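Local coordinates for protein probable sugar kinase (Clostridium perfringens, PDB 3KZH) that probably phosphorylates a sugar, as a kinase of the pfkB carbohydrate kinase family in the ribokinase clan, at residues F41-R54 / K72-H84. Residues are numbered along the deposited sequence; the frame is centred on the assembly and turned at random.
Sequences FGGVCRNIAENMAR and KSIVEHSKKIGYH
Phe41, at the end of strand 32-42 in the separate four-stranded sheet, lies in a shallow hollow on helix 69-81 made by Ser73, Ile74 and His77. Its CD1 touches Ile74 CD1 at 3.6 Å, and its CE2 lies 3.6 Å from His77 CB. Phe41 CD2 and CE2 lie over one face of the His77 ring, the two rings meeting obliquely; Ile81 CG1 lies over the opposite face.

Helices 44-54 and 72-81 run in nearly the same direction, 25° apart, with Tyr83 wedged between them at the far end. They belong to successive beta-alpha-beta crossovers of the main sheet of this ribokinase-like fold. Tyr83 CG sits between the backbone N and the carbonyl carbon (chi1 54°), which turns the ring back along the contact. Ser78 CB lies over one face and the backbone N of Glu50 over the other. Ala53 CB fits the bend at Gly82, 3.7 Å from Gly82 C, and Ile81 CG2 rests against Ala53 CB and Arg54 CG.

Tyr83 OH meets Arg46 NE at the guanidinium edge in a weak 3.4 Å bond. His77 NE2 gives another weak bond to Glu50 OE1. Arg46 NH2 forms a salt bridge to Glu50 OE1 and Arg54 NE one to Glu50 OE2. Both arginines share a helix with Glu50, so the strong pairing is within helix 44-54 and the link to His77 is weaker. They probably keep the buried carboxylate ionised.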
loop_
_atom_site.group_PDB
_atom_site.type_symbol
_atom_site.label_atom_id
_atom_site.label_comp_id
_atom_site.label_asym_id
_atom_site.label_seq_id
_atom_site.Cartn_x
_atom_site.Cartn_y
_atom_site.Cartn_z
ATOM N N PHE A 41 9.440 -0.818 -0.347
ATOM C CA PHE A 41 9.621 -2.211 -0.736
ATOM C C PHE A 41 10.991 -2.725 -0.309
ATOM O O PHE A 41 12.015 -2.076 -0.541
ATOM C CB PHE A 41 9.443 -2.374 -2.244
ATOM C CG PHE A 41 8.109 -1.916 -2.760
ATOM C CD1 PHE A 41 6.909 -2.342 -2.157
ATOM C CD2 PHE A 41 8.044 -1.081 -3.886
ATOM C CE1 PHE A 41 5.655 -1.947 -2.667
ATOM C CE2 PHE A 41 6.791 -0.675 -4.406
ATOM C CZ PHE A 41 5.598 -1.114 -3.797
ATOM N N GLY A 42 10.994 -3.901 0.311
ATOM C CA GLY A 42 12.220 -4.497 0.808
ATOM C C GLY A 42 12.383 -5.960 0.472
ATOM O O GLY A 42 11.654 -6.508 -0.360
ATOM N N GLY A 43 13.292 -6.604 1.209
ATOM C CA GLY A 43 13.639 -7.998 0.981
ATOM C C GLY A 43 14.903 -7.935 0.141
ATOM O O GLY A 43 14.882 -7.317 -0.920
ATOM N N VAL A 44 16.001 -8.522 0.628
ATOM C CA VAL A 44 17.317 -8.534 -0.054
ATOM C C VAL A 44 17.226 -8.886 -1.542
ATOM O O VAL A 44 17.704 -8.139 -2.401
ATOM C CB VAL A 44 18.322 -9.516 0.658
ATOM C CG1 VAL A 44 19.625 -9.669 -0.135
ATOM C CG2 VAL A 44 18.644 -9.022 2.066
ATOM N N CYS A 45 16.554 -10.001 -1.819
ATOM C CA CYS A 45 16.361 -10.507 -3.168
ATOM C C CYS A 45 15.553 -9.585 -4.071
ATOM O O CYS A 45 15.873 -9.452 -5.255
ATOM C CB CYS A 45 15.768 -11.903 -3.103
ATOM S SG CYS A 45 16.938 -13.137 -2.439
ATOM N N ARG A 46 14.559 -8.897 -3.500
ATOM C CA ARG A 46 13.741 -7.945 -4.265
ATOM C C ARG A 46 14.535 -6.697 -4.612
ATOM O O ARG A 46 14.325 -6.112 -5.670
ATOM C CB ARG A 46 12.455 -7.557 -3.514
ATOM C CG ARG A 46 11.355 -6.960 -4.428
ATOM C CD ARG A 46 10.722 -5.702 -3.871
ATOM N NE ARG A 46 11.413 -4.498 -4.342
ATOM C CZ ARG A 46 12.412 -3.906 -3.703
ATOM N NH1 ARG A 46 12.829 -4.396 -2.553
ATOM N NH2 ARG A 46 13.056 -2.898 -4.252
ATOM N N ASN A 47 15.443 -6.315 -3.714
ATOM C CA ASN A 47 16.318 -5.166 -3.900
ATOM C C ASN A 47 17.348 -5.506 -4.983
ATOM O O ASN A 47 17.619 -4.678 -5.847
ATOM C CB ASN A 47 17.045 -4.787 -2.587
ATOM C CG ASN A 47 16.092 -4.491 -1.421
ATOM O OD1 ASN A 47 15.038 -3.893 -1.593
ATOM N ND2 ASN A 47 16.484 -4.906 -0.223
ATOM N N ILE A 48 17.880 -6.737 -4.958
ATOM C CA ILE A 48 18.874 -7.186 -5.949
ATOM C C ILE A 48 18.263 -7.127 -7.355
ATOM O O ILE A 48 18.826 -6.481 -8.241
ATOM C CB ILE A 48 19.429 -8.632 -5.650
ATOM C CG1 ILE A 48 20.251 -8.625 -4.358
ATOM C CG2 ILE A 48 20.315 -9.133 -6.792
ATOM C CD1 ILE A 48 20.648 -10.002 -3.824
ATOM N N ALA A 49 17.085 -7.743 -7.503
ATOM C CA ALA A 49 16.326 -7.780 -8.753
ATOM C C ALA A 49 16.004 -6.388 -9.301
ATOM O O ALA A 49 16.103 -6.174 -10.513
ATOM C CB ALA A 49 15.061 -8.567 -8.564
ATOM N N GLU A 50 15.682 -5.442 -8.406
ATOM C CA GLU A 50 15.388 -4.053 -8.808
ATOM C C GLU A 50 16.644 -3.384 -9.370
ATOM O O GLU A 50 16.606 -2.869 -10.493
ATOM C CB GLU A 50 14.795 -3.187 -7.666
ATOM C CG GLU A 50 14.154 -1.894 -8.218
ATOM C CD GLU A 50 13.736 -0.828 -7.202
ATOM O OE1 GLU A 50 13.312 -1.148 -6.076
ATOM O OE2 GLU A 50 13.798 0.367 -7.563
ATOM N N ASN A 51 17.751 -3.471 -8.623
ATOM C CA ASN A 51 19.051 -2.895 -9.013
ATOM C C ASN A 51 19.551 -3.437 -10.370
ATOM O O ASN A 51 20.140 -2.700 -11.160
ATOM C CB ASN A 51 20.125 -3.184 -7.950
ATOM C CG ASN A 51 19.921 -2.420 -6.659
ATOM O OD1 ASN A 51 19.585 -3.001 -5.618
ATOM N ND2 ASN A 51 20.193 -1.126 -6.700
HETATM N N MSE A 52 19.245 -4.716 -10.630
HETATM C CA MSE A 52 19.602 -5.441 -11.859
HETATM C C MSE A 52 18.808 -4.939 -13.072
HETATM O O MSE A 52 19.376 -4.647 -14.125
HETATM C CB MSE A 52 19.354 -6.949 -11.689
HETATM C CG MSE A 52 20.547 -7.744 -11.217
HETATM SE SE MSE A 52 20.277 -9.649 -11.191
HETATM C CE MSE A 52 21.848 -10.132 -10.109
ATOM N N ALA A 53 17.492 -4.843 -12.905
ATOM C CA ALA A 53 16.574 -4.372 -13.941
ATOM C C ALA A 53 16.851 -2.896 -14.252
ATOM O O ALA A 53 16.762 -2.470 -15.412
ATOM C CB ALA A 53 15.142 -4.561 -13.479
ATOM N N ARG A 54 17.263 -2.152 -13.219
ATOM C CA ARG A 54 17.598 -0.731 -13.340
ATOM C C ARG A 54 18.811 -0.467 -14.229
ATOM O O ARG A 54 18.868 0.556 -14.893
ATOM C CB ARG A 54 17.820 -0.097 -11.958
ATOM C CG ARG A 54 16.533 0.422 -11.322
ATOM C CD ARG A 54 16.747 0.958 -9.916
ATOM N NE ARG A 54 15.553 1.632 -9.405
ATOM C CZ ARG A 54 15.287 2.930 -9.569
ATOM N NH1 ARG A 54 16.130 3.714 -10.223
ATOM N NH2 ARG A 54 14.158 3.439 -9.112
ATOM N N LYS A 72 -0.299 -6.498 -5.343
ATOM C CA LYS A 72 -0.526 -5.696 -6.553
ATOM C C LYS A 72 0.460 -4.528 -6.639
ATOM O O LYS A 72 0.825 -4.101 -7.739
ATOM C CB LYS A 72 -1.960 -5.151 -6.594
ATOM C CG LYS A 72 -3.024 -6.210 -6.450
ATOM C CD LYS A 72 -4.426 -5.630 -6.561
ATOM C CE LYS A 72 -5.432 -6.504 -5.827
ATOM N NZ LYS A 72 -5.310 -7.955 -6.162
ATOM N N SER A 73 0.901 -4.048 -5.473
ATOM C CA SER A 73 1.857 -2.938 -5.356
ATOM C C SER A 73 3.238 -3.351 -5.875
ATOM O O SER A 73 3.856 -2.624 -6.660
ATOM C CB SER A 73 1.978 -2.486 -3.899
ATOM O OG SER A 73 0.757 -1.998 -3.397
ATOM N N ILE A 74 3.686 -4.536 -5.448
ATOM C CA ILE A 74 4.971 -5.123 -5.853
ATOM C C ILE A 74 4.947 -5.376 -7.367
ATOM O O ILE A 74 5.834 -4.900 -8.075
ATOM C CB ILE A 74 5.253 -6.477 -5.111
ATOM C CG1 ILE A 74 5.319 -6.278 -3.594
ATOM C CG2 ILE A 74 6.553 -7.128 -5.612
ATOM C CD1 ILE A 74 6.663 -5.795 -3.039
ATOM N N VAL A 75 3.892 -6.040 -7.853
ATOM C CA VAL A 75 3.737 -6.362 -9.273
ATOM C C VAL A 75 3.772 -5.124 -10.152
ATOM O O VAL A 75 4.498 -5.102 -11.147
ATOM C CB VAL A 75 2.459 -7.210 -9.561
ATOM C CG1 VAL A 75 2.387 -7.595 -11.042
ATOM C CG2 VAL A 75 2.483 -8.466 -8.777
ATOM N N GLU A 76 3.054 -4.076 -9.742
ATOM C CA GLU A 76 3.036 -2.819 -10.492
ATOM C C GLU A 76 4.402 -2.141 -10.535
ATOM O O GLU A 76 4.801 -1.626 -11.579
ATOM C CB GLU A 76 1.975 -1.844 -9.951
ATOM C CG GLU A 76 0.551 -2.095 -10.473
ATOM C CD GLU A 76 0.459 -2.138 -12.006
ATOM O OE1 GLU A 76 0.864 -1.153 -12.672
ATOM O OE2 GLU A 76 -0.001 -3.169 -12.539
ATOM N N HIS A 77 5.146 -2.221 -9.428
ATOM C CA HIS A 77 6.488 -1.636 -9.357
ATOM C C HIS A 77 7.454 -2.429 -10.247
ATOM O O HIS A 77 8.312 -1.845 -10.897
ATOM C CB HIS A 77 6.982 -1.598 -7.910
ATOM C CG HIS A 77 8.299 -0.906 -7.732
ATOM N ND1 HIS A 77 8.443 0.461 -7.845
ATOM C CD2 HIS A 77 9.527 -1.387 -7.432
ATOM C CE1 HIS A 77 9.704 0.788 -7.619
ATOM N NE2 HIS A 77 10.380 -0.315 -7.367
ATOM N N SER A 78 7.234 -3.744 -10.325
ATOM C CA SER A 78 8.043 -4.635 -11.151
ATOM C C SER A 78 7.863 -4.400 -12.644
ATOM O O SER A 78 8.817 -4.537 -13.407
ATOM C CB SER A 78 7.796 -6.104 -10.777
ATOM O OG SER A 78 6.528 -6.592 -11.167
ATOM N N LYS A 79 6.649 -4.015 -13.041
ATOM C CA LYS A 79 6.332 -3.715 -14.444
ATOM C C LYS A 79 6.875 -2.336 -14.823
ATOM O O LYS A 79 7.237 -2.110 -15.976
ATOM C CB LYS A 79 4.822 -3.770 -14.700
ATOM C CG LYS A 79 4.205 -5.162 -14.611
ATOM C CD LYS A 79 2.696 -5.054 -14.664
ATOM C CE LYS A 79 2.025 -6.403 -14.660
ATOM N NZ LYS A 79 0.541 -6.270 -14.508
ATOM N N LYS A 80 6.957 -1.439 -13.840
ATOM C CA LYS A 80 7.478 -0.087 -14.041
ATOM C C LYS A 80 9.006 -0.118 -14.212
ATOM O O LYS A 80 9.537 0.502 -15.140
ATOM C CB LYS A 80 7.087 0.808 -12.859
ATOM C CG LYS A 80 7.586 2.249 -12.933
ATOM C CD LYS A 80 7.451 2.952 -11.591
ATOM C CE LYS A 80 8.202 4.272 -11.607
ATOM N NZ LYS A 80 8.209 4.966 -10.292
ATOM N N ILE A 81 9.690 -0.859 -13.332
ATOM C CA ILE A 81 11.151 -0.981 -13.364
ATOM C C ILE A 81 11.626 -1.997 -14.411
ATOM O O ILE A 81 12.559 -1.723 -15.174
ATOM C CB ILE A 81 11.737 -1.310 -11.952
ATOM C CG1 ILE A 81 11.353 -0.227 -10.924
ATOM C CG2 ILE A 81 13.265 -1.472 -12.008
ATOM C CD1 ILE A 81 11.781 1.229 -11.270
ATOM N N GLY A 82 10.996 -3.163 -14.444
ATOM C CA GLY A 82 11.400 -4.151 -15.428
ATOM C C GLY A 82 11.902 -5.484 -14.931
ATOM O O GLY A 82 12.582 -6.178 -15.686
ATOM N N TYR A 83 11.652 -5.812 -13.663
ATOM C CA TYR A 83 12.053 -7.118 -13.136
ATOM C C TYR A 83 10.805 -8.001 -13.206
ATOM O O TYR A 83 9.790 -7.733 -12.563
ATOM C CB TYR A 83 12.730 -7.043 -11.743
ATOM C CG TYR A 83 12.002 -6.336 -10.610
ATOM C CD1 TYR A 83 11.369 -7.074 -9.597
ATOM C CD2 TYR A 83 11.987 -4.928 -10.512
ATOM C CE1 TYR A 83 10.727 -6.438 -8.504
ATOM C CE2 TYR A 83 11.345 -4.272 -9.411
ATOM C CZ TYR A 83 10.713 -5.045 -8.418
ATOM O OH TYR A 83 10.011 -4.440 -7.395
ATOM N N HIS A 84 10.868 -8.975 -14.113
ATOM C CA HIS A 84 9.773 -9.903 -14.414
ATOM C C HIS A 84 9.462 -10.923 -13.330
ATOM O O HIS A 84 10.236 -11.835 -13.054
ATOM C CB HIS A 84 10.047 -10.558 -15.763
ATOM C CG HIS A 84 10.439 -9.574 -16.824
ATOM N ND1 HIS A 84 9.558 -8.639 -17.333
ATOM C CD2 HIS A 84 11.632 -9.323 -17.412
ATOM C CE1 HIS A 84 10.197 -7.855 -18.183
ATOM N NE2 HIS A 84 11.454 -8.247 -18.251
#